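Local coordinates for protein putative enoyl-CoA hydratase (Streptomyces coelicolor A3, PDB 3G64) that probably acts on acyl-CoA thioesters as a member of the enoyl-CoA hydratase/isomerase family, its exact substrate and reaction being unassigned, at residues V116-H121 / V130-A135. Sequence-based numbering, arbitrary orientation.
Sequences VIAALH and VLALAA
Ala132 and Ala135, one helical turn apart, bring two methyl groups against Val116, Ala118 and Leu120, the alternate residues along one face of a strand. This is the strand-to-helix packing of a beta-alpha-beta unit of the crotonase fold: strand 116-120 lies inside the main mixed sheet, and the chain passes through helix 127-134 before returning to the same sheet as the parallel neighbouring strand 137-140. Val130 and Leu131 touch Val106 and Val105 of helix 92-111 with their side chains. Ala132 is the first residue to meet the strand. Its CB sits by the forked end of Leu120, 3.8 Å from CD2 and 4.1 Å from CD1, so both branches of the leucine touch the one methyl. With CG anti to its carbonyl carbon (chi1 -56°), Leu120 reaches toward the helix and brings both methyls to Ala132. The backbone of Ala132 is approached as well, Ala118 CB coming within 4.1 Å of its CA. The CB of Leu133 points away from the strand, and its side chain packs on Leu165, Leu166 and Val169 of helix 162-170, while the Ala134 side chain touches Val106 of helix 92-111. Ala135, where the chain leaves helical geometry, buries the most surface of any residue here. No hydrogen bond joins the two segments, but Asp136, next in the chain, accepts one from Val116 N through OD2, tying the turn to the start of the strand. The Ala135 methyl touches two successive side chains on this face of the strand, 4.0 Å from Ala118 CB and 4.1 Å from Val116 CG1, the branch anti to the valine's backbone N (chi1 171°), and meets the strand backbone at Val116 O, 3.7 Å from Ala135 CB.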
loop_
_atom_site.group_PDB
_atom_site.type_symbol
_atom_site.label_atom_id
_atom_site.label_comp_id
_atom_site.label_asym_id
_atom_site.label_seq_id
_atom_site.Cartn_x
_atom_site.Cartn_y
_atom_site.Cartn_z
ATOM N N VAL A 116 -4.196 7.994 -18.493
ATOM C CA VAL A 116 -5.107 7.072 -19.140
ATOM C C VAL A 116 -6.331 6.948 -18.252
ATOM O O VAL A 116 -6.203 6.785 -17.030
ATOM C CB VAL A 116 -4.417 5.698 -19.340
ATOM C CG1 VAL A 116 -5.425 4.641 -19.820
ATOM C CG2 VAL A 116 -3.247 5.853 -20.319
ATOM N N ILE A 117 -7.513 7.050 -18.859
ATOM C CA ILE A 117 -8.768 7.014 -18.124
ATOM C C ILE A 117 -9.627 5.846 -18.640
ATOM O O ILE A 117 -9.889 5.744 -19.840
ATOM C CB ILE A 117 -9.528 8.350 -18.354
ATOM C CG1 ILE A 117 -8.655 9.517 -17.879
ATOM C CG2 ILE A 117 -10.936 8.320 -17.720
ATOM C CD1 ILE A 117 -8.811 10.745 -18.721
ATOM N N ALA A 118 -10.044 4.954 -17.748
ATOM C CA ALA A 118 -10.948 3.864 -18.149
ATOM C C ALA A 118 -12.396 4.242 -17.872
ATOM O O ALA A 118 -12.752 4.607 -16.736
ATOM C CB ALA A 118 -10.582 2.555 -17.435
ATOM N N ALA A 119 -13.219 4.190 -18.917
ATOM C CA ALA A 119 -14.636 4.544 -18.811
ATOM C C ALA A 119 -15.393 3.246 -18.574
ATOM O O ALA A 119 -15.583 2.459 -19.511
ATOM C CB ALA A 119 -15.115 5.213 -20.128
ATOM N N LEU A 120 -15.804 2.997 -17.334
ATOM C CA LEU A 120 -16.289 1.663 -16.956
ATOM C C LEU A 120 -17.801 1.572 -16.767
ATOM O O LEU A 120 -18.426 2.489 -16.231
ATOM C CB LEU A 120 -15.628 1.200 -15.653
ATOM C CG LEU A 120 -14.088 1.165 -15.590
ATOM C CD1 LEU A 120 -13.682 0.750 -14.196
ATOM C CD2 LEU A 120 -13.571 0.170 -16.609
ATOM N N HIS A 121 -18.350 0.422 -17.147
ATOM C CA HIS A 121 -19.775 0.108 -16.975
ATOM C C HIS A 121 -19.890 -1.397 -17.220
ATOM O O HIS A 121 -19.037 -1.977 -17.916
ATOM C CB HIS A 121 -20.627 0.873 -17.991
ATOM C CG HIS A 121 -20.234 0.612 -19.414
ATOM N ND1 HIS A 121 -20.902 -0.285 -20.222
ATOM C CD2 HIS A 121 -19.215 1.106 -20.161
ATOM C CE1 HIS A 121 -20.318 -0.327 -21.405
ATOM N NE2 HIS A 121 -19.288 0.503 -21.394
ATOM N N VAL A 130 -7.854 -5.885 -15.410
ATOM C CA VAL A 130 -6.461 -5.461 -15.183
ATOM C C VAL A 130 -6.138 -4.215 -15.983
ATOM O O VAL A 130 -5.404 -3.341 -15.507
ATOM C CB VAL A 130 -5.408 -6.568 -15.457
ATOM C CG1 VAL A 130 -3.963 -6.092 -14.968
ATOM C CG2 VAL A 130 -5.814 -7.856 -14.753
ATOM N N LEU A 131 -6.686 -4.124 -17.192
ATOM C CA LEU A 131 -6.542 -2.900 -17.973
ATOM C C LEU A 131 -7.159 -1.718 -17.217
ATOM O O LEU A 131 -6.570 -0.646 -17.142
ATOM C CB LEU A 131 -7.228 -3.063 -19.331
ATOM C CG LEU A 131 -6.455 -3.979 -20.290
ATOM C CD1 LEU A 131 -7.221 -4.108 -21.612
ATOM C CD2 LEU A 131 -5.020 -3.433 -20.512
ATOM N N ALA A 132 -8.328 -1.930 -16.631
ATOM C CA ALA A 132 -8.947 -0.888 -15.815
ATOM C C ALA A 132 -8.028 -0.519 -14.639
ATOM O O ALA A 132 -7.790 0.648 -14.356
ATOM C CB ALA A 132 -10.319 -1.353 -15.307
ATOM N N LEU A 133 -7.501 -1.533 -13.964
ATOM C CA LEU A 133 -6.654 -1.305 -12.797
ATOM C C LEU A 133 -5.365 -0.541 -13.166
ATOM O O LEU A 133 -4.836 0.224 -12.365
ATOM C CB LEU A 133 -6.310 -2.683 -12.185
ATOM C CG LEU A 133 -5.510 -2.778 -10.885
ATOM C CD1 LEU A 133 -6.306 -2.122 -9.748
ATOM C CD2 LEU A 133 -5.219 -4.252 -10.587
ATOM N N ALA A 134 -4.866 -0.732 -14.384
ATOM C CA ALA A 134 -3.617 -0.084 -14.790
ATOM C C ALA A 134 -3.807 1.402 -15.133
ATOM O O ALA A 134 -2.874 2.202 -15.042
ATOM C CB ALA A 134 -2.979 -0.825 -15.968
ATOM N N ALA A 135 -5.018 1.754 -15.525
ATOM C CA ALA A 135 -5.350 3.140 -15.869
ATOM C C ALA A 135 -5.062 4.061 -14.692
ATOM O O ALA A 135 -5.080 3.640 -13.515
ATOM C CB ALA A 135 -6.868 3.244 -16.278
#